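Local coordinates for protein thiazoline oxidase/subtilisin-like protease (Prochloron didemni, PDB 4H6X) that probably cuts patellamide precursor peptides and closes them into macrocycles, acting as a subtilisin-like, transamidating maturation protease, at residues A[36-41]-A[137-142]; A[40-45]-A[54-59]; A[106-111]-A[260-265]; A[168-173]-A[201-206]. One frame throughout, in Å; residues are numbered along the deposited sequence.

Contact 1. Residues A[36-41]-A[137-142]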
# COMPACT_ATOMS: atom_id res chain seq x y z
N VAL A 36 0.19 2.83 -8.91
CA VAL A 36 0.18 4.27 -8.66
C VAL A 36 -0.32 4.49 -7.24
O VAL A 36 -1.41 4.04 -6.88
CB VAL A 36 -0.68 5.06 -9.68
CG1 VAL A 36 -0.66 6.55 -9.36
CG2 VAL A 36 -0.16 4.84 -11.10
N ILE A 37 0.48 5.20 -6.46
CA ILE A 37 0.18 5.43 -5.06
C ILE A 37 -0.27 6.87 -4.86
O ILE A 37 0.52 7.82 -5.04
CB ILE A 37 1.41 5.12 -4.17
CG1 ILE A 37 1.82 3.64 -4.33
CG2 ILE A 37 1.14 5.45 -2.71
CD1 ILE A 37 3.13 3.30 -3.62
N ILE A 38 -1.54 7.02 -4.52
CA ILE A 38 -2.13 8.31 -4.21
C ILE A 38 -2.03 8.52 -2.71
O ILE A 38 -2.80 7.95 -1.91
CB ILE A 38 -3.59 8.40 -4.74
CG1 ILE A 38 -3.60 8.18 -6.27
CG2 ILE A 38 -4.23 9.72 -4.32
CD1 ILE A 38 -5.00 8.11 -6.90
N ASP A 39 -1.06 9.34 -2.31
CA ASP A 39 -0.73 9.51 -0.89
C ASP A 39 0.11 10.78 -0.80
O ASP A 39 0.04 11.63 -1.69
CB ASP A 39 0.04 8.27 -0.40
CG ASP A 39 0.02 8.11 1.13
OD1 ASP A 39 -0.10 9.11 1.88
OD2 ASP A 39 0.18 6.96 1.59
N GLY A 40 0.91 10.91 0.26
CA GLY A 40 1.84 12.05 0.40
C GLY A 40 3.10 11.90 -0.45
O GLY A 40 3.17 11.07 -1.37
N ASP A 41 4.10 12.70 -0.11
CA ASP A 41 5.35 12.77 -0.84
C ASP A 41 6.43 11.98 -0.08
O ASP A 41 6.90 12.42 0.96
CB ASP A 41 5.77 14.25 -1.00
CG ASP A 41 6.94 14.43 -1.93
OD1 ASP A 41 7.41 13.45 -2.52
OD2 ASP A 41 7.40 15.58 -2.08
N MET A 137 2.10 9.57 -6.62
CA MET A 137 1.43 10.82 -7.01
C MET A 137 1.12 11.62 -5.73
O MET A 137 0.02 11.49 -5.16
CB MET A 137 0.15 10.52 -7.79
CG MET A 137 -0.51 11.75 -8.40
SD MET A 137 -2.15 11.43 -9.10
CE MET A 137 -1.73 10.22 -10.34
N PRO A 138 2.09 12.42 -5.26
CA PRO A 138 1.94 13.05 -3.94
C PRO A 138 0.81 14.07 -3.89
O PRO A 138 0.62 14.81 -4.85
CB PRO A 138 3.28 13.76 -3.72
CG PRO A 138 4.24 13.02 -4.59
CD PRO A 138 3.43 12.69 -5.83
N GLN A 139 0.11 14.11 -2.76
CA GLN A 139 -1.06 14.96 -2.57
C GLN A 139 -0.87 16.02 -1.46
O GLN A 139 -1.81 16.75 -1.12
CB GLN A 139 -2.28 14.09 -2.21
CG GLN A 139 -2.61 12.98 -3.20
CD GLN A 139 -2.96 13.52 -4.58
OE1 GLN A 139 -3.66 14.52 -4.70
NE2 GLN A 139 -2.44 12.88 -5.62
N ASP A 140 0.32 16.10 -0.88
CA ASP A 140 0.45 16.88 0.37
C ASP A 140 0.31 18.40 0.16
O ASP A 140 -0.02 19.15 1.11
CB ASP A 140 1.73 16.53 1.13
CG ASP A 140 2.98 16.92 0.38
OD1 ASP A 140 3.15 16.45 -0.77
OD2 ASP A 140 3.80 17.69 0.97
N ALA A 141 0.52 18.82 -1.08
CA ALA A 141 0.48 20.23 -1.44
C ALA A 141 -0.91 20.84 -1.30
O ALA A 141 -1.02 22.03 -1.00
CB ALA A 141 1.04 20.47 -2.82
N VAL A 142 -1.96 20.04 -1.50
CA VAL A 142 -3.33 20.51 -1.19
C VAL A 142 -3.49 20.89 0.29
O VAL A 142 -4.52 21.43 0.69
CB VAL A 142 -4.45 19.51 -1.58
CG1 VAL A 142 -4.40 19.18 -3.06
CG2 VAL A 142 -4.43 18.23 -0.74
O HOH W 1 6.56 17.45 -0.11
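Ile38 lays its CG2 methyl against the folded chain of Gln139, 3.8 Å from Gln139 CG, the two side chains meeting at a slant. The bend of Gln139 at chi2 (-61°) curls its amide back over its own segment, where NE2 bonds to Met137 O, coming in from above the plane of that carbonyl; OE1 is held by Asn155. Glutamine thus offers methylenes to its apolar neighbour and a donor to a buried carbonyl. Earlier along the pair, the flexible chain of Met137 bends at its thioether and brings CE to 3.9 Å from Val36 CG1, in an apolar layer that helix 154-165 covers through Ala159, Leu162 and Ala163. The backbones run parallel, joined by an almost straight bond (173°) from Met137 N to Ile37 O. Beyond it the pairing loosens: Gln139 N reaches Asp39 O through a weak, bent bond, and between them Pro138 turns its CA to the same oxygen, 3.3 Å from Asp39 O, in a CA-H...O contact. The proline ring lies obliquely against Asp41, with Pro138 CB 3.7 Å from Asp41 CB. Asp41 OD2 and Asp140 OD1 stay 4.5 Å apart, and one water donates to the OD2 of both acids; Lys56 pairs with Asp41 and Arg103 with Asp140. Gly40 N holds Asp39 OD1 at 2.6 Å, while Asp39 OD2 bonds to His109 ND1. This is the strand-end setting of the aspartate in a subtilisin-like fold, where Asp39 is probably the acid of a Ser-His-Asp triad with His109 and Ser274.

Contact 2. Residues A[40-45]-A[54-59]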
# COMPACT_ATOMS: atom_id res chain seq x y z
N GLY A 40 0.91 10.91 0.26
CA GLY A 40 1.84 12.05 0.40
C GLY A 40 3.10 11.90 -0.45
O GLY A 40 3.17 11.07 -1.37
N ASP A 41 4.10 12.70 -0.11
CA ASP A 41 5.35 12.77 -0.84
C ASP A 41 6.43 11.98 -0.08
O ASP A 41 6.90 12.42 0.96
CB ASP A 41 5.77 14.25 -1.00
CG ASP A 41 6.94 14.43 -1.93
OD1 ASP A 41 7.41 13.45 -2.52
OD2 ASP A 41 7.40 15.58 -2.08
N PRO A 42 6.83 10.82 -0.63
CA PRO A 42 7.80 9.94 0.02
C PRO A 42 9.24 10.41 -0.20
O PRO A 42 9.52 11.22 -1.10
CB PRO A 42 7.59 8.61 -0.70
CG PRO A 42 7.25 9.02 -2.07
CD PRO A 42 6.40 10.27 -1.92
N ASP A 43 10.14 9.88 0.62
CA ASP A 43 11.53 10.34 0.64
C ASP A 43 12.37 9.35 -0.17
O ASP A 43 12.72 8.29 0.31
CB ASP A 43 12.01 10.44 2.09
CG ASP A 43 13.47 10.88 2.23
OD1 ASP A 43 14.16 11.13 1.22
OD2 ASP A 43 13.93 10.97 3.39
N TYR A 44 12.69 9.73 -1.41
CA TYR A 44 13.44 8.86 -2.32
C TYR A 44 14.95 8.78 -2.06
O TYR A 44 15.65 8.11 -2.80
CB TYR A 44 13.23 9.32 -3.77
CG TYR A 44 11.96 8.85 -4.42
CD1 TYR A 44 10.96 8.18 -3.69
CD2 TYR A 44 11.72 9.09 -5.77
CE1 TYR A 44 9.79 7.76 -4.29
CE2 TYR A 44 10.55 8.66 -6.37
CZ TYR A 44 9.59 8.01 -5.63
OH TYR A 44 8.41 7.60 -6.24
N THR A 45 15.43 9.46 -1.03
CA THR A 45 16.84 9.31 -0.61
C THR A 45 17.06 8.08 0.27
O THR A 45 18.20 7.70 0.52
CB THR A 45 17.42 10.55 0.11
OG1 THR A 45 16.75 10.74 1.37
CG2 THR A 45 17.28 11.80 -0.74
N VAL A 54 10.95 3.46 -8.92
CA VAL A 54 10.03 4.47 -8.39
C VAL A 54 10.17 5.80 -9.13
O VAL A 54 11.27 6.18 -9.52
CB VAL A 54 10.22 4.72 -6.88
CG1 VAL A 54 9.73 3.53 -6.06
CG2 VAL A 54 11.67 5.08 -6.53
N SER A 55 9.07 6.51 -9.30
CA SER A 55 9.13 7.89 -9.81
C SER A 55 7.92 8.67 -9.31
O SER A 55 6.89 8.07 -8.97
CB SER A 55 9.15 7.90 -11.34
OG SER A 55 7.95 7.33 -11.83
N LYS A 56 8.06 10.00 -9.25
CA LYS A 56 6.96 10.86 -8.80
C LYS A 56 6.30 11.58 -9.96
O LYS A 56 6.98 12.13 -10.82
CB LYS A 56 7.44 11.90 -7.78
CG LYS A 56 8.03 11.32 -6.51
CD LYS A 56 8.47 12.42 -5.57
CE LYS A 56 9.44 11.89 -4.54
NZ LYS A 56 9.73 12.89 -3.47
N VAL A 57 4.97 11.59 -9.95
CA VAL A 57 4.21 12.44 -10.84
C VAL A 57 3.31 13.30 -9.95
O VAL A 57 2.35 12.79 -9.37
CB VAL A 57 3.39 11.61 -11.87
CG1 VAL A 57 2.46 12.52 -12.68
CG2 VAL A 57 4.32 10.85 -12.81
N PHE A 58 3.66 14.58 -9.81
CA PHE A 58 2.90 15.52 -9.00
C PHE A 58 1.69 15.99 -9.79
O PHE A 58 1.85 16.37 -10.94
CB PHE A 58 3.75 16.74 -8.59
CG PHE A 58 4.84 16.40 -7.63
CD1 PHE A 58 4.64 16.53 -6.26
CD2 PHE A 58 6.07 15.95 -8.08
CE1 PHE A 58 5.65 16.20 -5.36
CE2 PHE A 58 7.08 15.62 -7.19
CZ PHE A 58 6.87 15.74 -5.84
N PRO A 59 0.49 15.98 -9.17
CA PRO A 59 -0.70 16.48 -9.88
C PRO A 59 -0.41 17.90 -10.36
O PRO A 59 -0.08 18.77 -9.54
CB PRO A 59 -1.78 16.47 -8.80
CG PRO A 59 -1.31 15.46 -7.80
CD PRO A 59 0.19 15.58 -7.79
O HOH W 2 12.47 12.38 -2.39
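Lys56 NZ is gripped by Asp41 OD1, Pro42 O and a water. The salt bridge from Lys56 NZ to Asp41 OD1 is the shortest of the three at 2.6 Å and comes in on the syn side of the carboxylate. The bond to Pro42 O, 2.9 Å long from Lys56 NZ, runs nearly along the C=O axis, and the water, accepting from NZ, also accepts from Tyr44 N. Lysine suits the place because its extended chain can slide across the Tyr44 ring before its ammonium meets the loop. Its CE sits over the ring centre, 3.7 Å from the Tyr44 centroid, and NZ adds a cation-pi contact over the same face. Val54 CG2 lies over the opposite face, toward the rim, 3.8 Å from the Tyr44 centroid, while Tyr44 OH bonds to Asn136. Phe58 turns its edge to Asp41 OD2, CE1 standing 3.8 Å away with ring and carboxylate planes almost perpendicular. A leucine in place of Lys56 would probably leave Asp41 OD1 and Pro42 O without their shared donor and the Tyr44 ring without its cation. An aromatic ring sandwiched between aliphatic chains thus fastens the loop after strand 34-39 to strand 53-56, outermost on that side of the subtilisin-like parallel sheet.

Contact 3. Residues A[106-111]-A[260-265]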
# COMPACT_ATOMS: atom_id res chain seq x y z
N LEU A 106 0.94 12.88 6.32
CA LEU A 106 0.73 12.35 4.95
C LEU A 106 2.02 11.90 4.29
O LEU A 106 2.05 10.84 3.64
CB LEU A 106 0.03 13.39 4.07
CG LEU A 106 -0.83 12.80 2.95
CD1 LEU A 106 -2.07 12.13 3.53
CD2 LEU A 106 -1.22 13.87 1.93
N ASN A 107 3.08 12.69 4.42
CA ASN A 107 4.34 12.34 3.76
C ASN A 107 5.01 11.17 4.46
O ASN A 107 5.61 10.30 3.80
CB ASN A 107 5.29 13.53 3.71
CG ASN A 107 4.74 14.67 2.88
OD1 ASN A 107 3.85 14.48 2.05
ND2 ASN A 107 5.27 15.88 3.10
N ASP A 108 4.89 11.15 5.78
CA ASP A 108 5.42 10.04 6.58
C ASP A 108 4.71 8.74 6.16
O ASP A 108 5.35 7.71 5.97
CB ASP A 108 5.19 10.32 8.07
CG ASP A 108 5.62 9.18 8.95
OD1 ASP A 108 6.82 9.12 9.26
OD2 ASP A 108 4.77 8.36 9.34
N HIS A 109 3.39 8.83 6.02
CA HIS A 109 2.55 7.69 5.63
C HIS A 109 2.95 7.17 4.24
O HIS A 109 3.08 5.96 4.02
CB HIS A 109 1.09 8.15 5.67
CG HIS A 109 0.11 7.05 5.48
ND1 HIS A 109 -0.33 6.65 4.23
CD2 HIS A 109 -0.55 6.28 6.37
CE1 HIS A 109 -1.19 5.66 4.36
NE2 HIS A 109 -1.34 5.42 5.66
N ALA A 110 3.18 8.10 3.31
CA ALA A 110 3.67 7.78 1.98
C ALA A 110 4.99 7.02 2.01
O ALA A 110 5.17 6.08 1.24
CB ALA A 110 3.82 9.05 1.15
N CYS A 111 5.93 7.43 2.87
CA CYS A 111 7.22 6.72 2.95
C CYS A 111 7.01 5.29 3.37
O CYS A 111 7.63 4.38 2.83
CB CYS A 111 8.20 7.36 3.94
SG CYS A 111 8.86 8.95 3.43
N ALA A 260 9.48 2.42 6.16
CA ALA A 260 10.36 3.59 6.24
C ALA A 260 9.66 4.85 6.75
O ALA A 260 8.44 5.00 6.64
CB ALA A 260 10.99 3.84 4.88
N GLN A 261 10.47 5.77 7.30
CA GLN A 261 10.03 7.09 7.71
C GLN A 261 11.02 8.11 7.13
O GLN A 261 12.20 7.80 6.94
CB GLN A 261 9.92 7.18 9.25
CG GLN A 261 11.25 7.10 9.99
CD GLN A 261 11.11 6.75 11.46
OE1 GLN A 261 11.88 5.94 11.98
NE2 GLN A 261 10.17 7.37 12.15
N PRO A 262 10.54 9.32 6.80
CA PRO A 262 11.37 10.30 6.09
C PRO A 262 12.67 10.66 6.82
O PRO A 262 12.70 10.68 8.05
CB PRO A 262 10.49 11.56 6.02
CG PRO A 262 9.11 11.13 6.35
CD PRO A 262 9.18 9.83 7.08
N CYS A 263 13.72 10.93 6.04
CA CYS A 263 14.97 11.56 6.50
C CYS A 263 15.87 10.68 7.37
O CYS A 263 16.84 11.17 7.95
CB CYS A 263 14.70 12.87 7.22
SG CYS A 263 13.85 14.09 6.20
N THR A 264 15.55 9.40 7.46
CA THR A 264 16.37 8.48 8.24
C THR A 264 16.33 7.07 7.70
O THR A 264 15.35 6.66 7.09
CB THR A 264 16.03 8.49 9.75
OG1 THR A 264 16.82 7.49 10.40
CG2 THR A 264 14.55 8.16 9.99
N GLU A 265 17.40 6.33 7.94
CA GLU A 265 17.50 4.96 7.49
C GLU A 265 16.80 3.99 8.44
O GLU A 265 16.53 2.85 8.05
CB GLU A 265 18.96 4.55 7.26
CG GLU A 265 19.54 5.13 5.99
CD GLU A 265 18.84 4.64 4.72
OE1 GLU A 265 18.47 3.45 4.64
OE2 GLU A 265 18.66 5.46 3.80
O HOH W 3 6.66 5.68 8.71
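Cys111 SG and Asp108 OD1 receive the ring of Pro262 against one side of helix 101-118. The sulfur lies 3.7 Å from Pro262 CG, and Asp108 OD1 stands 3.3 Å from Pro262 CD. Asp108 is swung there by a first torsion of 176°, which sets its CG opposite the backbone N, and its OD1 also touches Gln261 CB at 3.7 Å. Cysteine is small and apolar enough to let the chain come close: Cys111 CB lies 3.6 Å from Ala260 O. In the next shell a water donates to Ala260 O at 2.8 Å and, weakly, to Asp108 OD2, an oxygen that Arg80 holds in a salt bridge. On the same helix the CB of His109 is directed away from this loop, and its ring bonds to Asp39 and Ser274 as expected of the histidine in a subtilisin-like Ser-His-Asp triad, which it probably is. With an alanine at Pro262 the ring methylenes go, and this would probably open a gap beside Cys111 SG and give the turn more freedom to flex. That turn, type II from Gln261 to Thr264, uses proline as its second residue and Cys263, with phi 71°, as its third. Tyr73 of helix 70-82 touches Pro262, whose O bonds to Gln77, and Cys263 N is taken by Asp43 OD2.

Contact 4. Residues A[168-173]-A[201-206]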
# COMPACT_ATOMS: atom_id res chain seq x y z
N ALA A 168 -1.54 2.84 -14.73
CA ALA A 168 -1.77 2.06 -13.53
C ALA A 168 -2.45 0.74 -13.90
O ALA A 168 -3.40 0.73 -14.69
CB ALA A 168 -2.65 2.82 -12.55
N ASN A 169 -1.91 -0.33 -13.33
CA ASN A 169 -2.59 -1.61 -13.20
C ASN A 169 -3.32 -1.66 -11.86
O ASN A 169 -4.38 -2.27 -11.73
CB ASN A 169 -1.57 -2.75 -13.28
CG ASN A 169 -0.99 -2.91 -14.68
OD1 ASN A 169 -1.70 -3.26 -15.62
ND2 ASN A 169 0.29 -2.62 -14.84
N ILE A 170 -2.71 -1.01 -10.86
CA ILE A 170 -3.27 -0.91 -9.51
C ILE A 170 -3.13 0.53 -9.07
O ILE A 170 -2.08 1.13 -9.25
CB ILE A 170 -2.53 -1.81 -8.50
CG1 ILE A 170 -2.51 -3.28 -8.98
CG2 ILE A 170 -3.16 -1.71 -7.09
CD1 ILE A 170 -1.73 -4.22 -8.05
N ILE A 171 -4.20 1.08 -8.52
CA ILE A 171 -4.19 2.39 -7.89
C ILE A 171 -4.42 2.17 -6.39
O ILE A 171 -5.48 1.66 -5.98
CB ILE A 171 -5.28 3.32 -8.46
CG1 ILE A 171 -5.12 3.49 -9.98
CG2 ILE A 171 -5.27 4.67 -7.73
CD1 ILE A 171 -6.28 4.18 -10.70
N HIS A 172 -3.42 2.53 -5.59
CA HIS A 172 -3.52 2.49 -4.15
C HIS A 172 -3.93 3.86 -3.59
O HIS A 172 -3.17 4.83 -3.71
CB HIS A 172 -2.18 2.05 -3.55
CG HIS A 172 -2.23 1.78 -2.08
ND1 HIS A 172 -2.08 2.77 -1.13
CD2 HIS A 172 -2.43 0.63 -1.40
CE1 HIS A 172 -2.19 2.24 0.08
NE2 HIS A 172 -2.41 0.95 -0.06
N CYS A 173 -5.13 3.93 -3.00
CA CYS A 173 -5.65 5.18 -2.41
C CYS A 173 -5.71 5.10 -0.90
O CYS A 173 -6.35 4.20 -0.35
CB CYS A 173 -7.08 5.51 -2.87
SG CYS A 173 -7.54 5.14 -4.57
N LEU A 201 -7.27 -2.25 -10.83
CA LEU A 201 -7.66 -2.52 -9.44
C LEU A 201 -7.44 -1.30 -8.54
O LEU A 201 -6.36 -0.72 -8.55
CB LEU A 201 -6.84 -3.71 -8.89
CG LEU A 201 -7.11 -4.18 -7.45
CD1 LEU A 201 -8.54 -4.70 -7.29
CD2 LEU A 201 -6.10 -5.25 -7.05
N ILE A 202 -8.46 -0.96 -7.76
CA ILE A 202 -8.39 0.05 -6.72
C ILE A 202 -8.28 -0.64 -5.37
O ILE A 202 -9.09 -1.51 -5.04
CB ILE A 202 -9.67 0.94 -6.70
CG1 ILE A 202 -9.81 1.75 -8.00
CG2 ILE A 202 -9.68 1.85 -5.48
CD1 ILE A 202 -8.85 2.92 -8.12
N VAL A 203 -7.25 -0.27 -4.60
CA VAL A 203 -7.07 -0.78 -3.23
C VAL A 203 -7.15 0.37 -2.25
O VAL A 203 -6.52 1.43 -2.43
CB VAL A 203 -5.74 -1.56 -3.04
CG1 VAL A 203 -5.66 -2.18 -1.64
CG2 VAL A 203 -5.58 -2.67 -4.08
N SER A 204 -7.94 0.17 -1.20
CA SER A 204 -8.19 1.19 -0.23
C SER A 204 -8.41 0.52 1.13
O SER A 204 -8.94 -0.59 1.19
CB SER A 204 -9.41 2.01 -0.67
OG SER A 204 -9.92 2.80 0.37
N PRO A 205 -7.97 1.16 2.22
CA PRO A 205 -8.21 0.65 3.57
C PRO A 205 -9.65 0.91 3.98
O PRO A 205 -10.27 1.83 3.46
CB PRO A 205 -7.27 1.48 4.44
CG PRO A 205 -7.07 2.76 3.69
CD PRO A 205 -7.15 2.40 2.24
N THR A 206 -10.18 0.13 4.91
CA THR A 206 -11.53 0.41 5.40
C THR A 206 -11.62 1.63 6.33
O THR A 206 -12.67 2.25 6.44
CB THR A 206 -12.16 -0.81 6.11
OG1 THR A 206 -11.27 -1.27 7.13
CG2 THR A 206 -12.43 -1.93 5.10
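Strands 170-173 and 201-205 are parallel neighbours in the central sheet of the subtilisin-like alpha/beta fold, joined by a beta-alpha-beta crossover that runs through helix 187-197. Their short axes diverge by only 20°, and the residues pair in step from Ile170 with Leu201 to His172 with Val203. Asn169 O first takes Leu201 N at 3.0 Å, and Leu201 O answers Ile171 N at 2.8 Å. Ile171 O then takes Val203 N at 3.0 Å, and Val203 O accepts Cys173 N at 2.9 Å. On one face Ile171 and Ile202 lie side by side and point the same way. The chi2 of Ile202, -75°, folds its CD1 across to Ile171 CB, 3.6 Å off, and Cys195 of the crossover helix packs on both residues. Beta-branched isoleucine serves well here, since its backbone favours the strand and its two branches reach different neighbours: the other one, Ile202 CG2, meets Cys173 SG at 4.0 Å. On the opposite face Ile170 CG2 meets Val203 CG2 obliquely, also at 4.0 Å, and Thr281 of helix 273-293 touches both His172 and Val203. Past the last N-H bond, Ser204 CA makes a CA-H...O contact with Cys173 O. Pro205, which touches Thr273 at the start of helix 273-293, has no N-H to continue the ladder; its ring carbon CD instead sits 3.3 Å from Cys173 O.

Overall arrangement
From the N terminus, strand 34-39 opens contact 1, and the loop leaving it opens contact 2 from partly shared residues. Contact 2 closes first, after eight intervening residues, and brings in edge strand 53-56. Contact 1 closes 95 residues on at strand 133-138, which lies between those two strands in the sheet. Helix 101-118, inside that loop, opens contact 3, so contacts 1 and 3 cross; Asp39 with His109 and Asp41 with Asn107 link them directly. Contact 4 is nested within the long loop that contact 3 closes at the turn 260-265. It carries the sheet onward from strand 34-39, about 20 Å from contact 3 between centres.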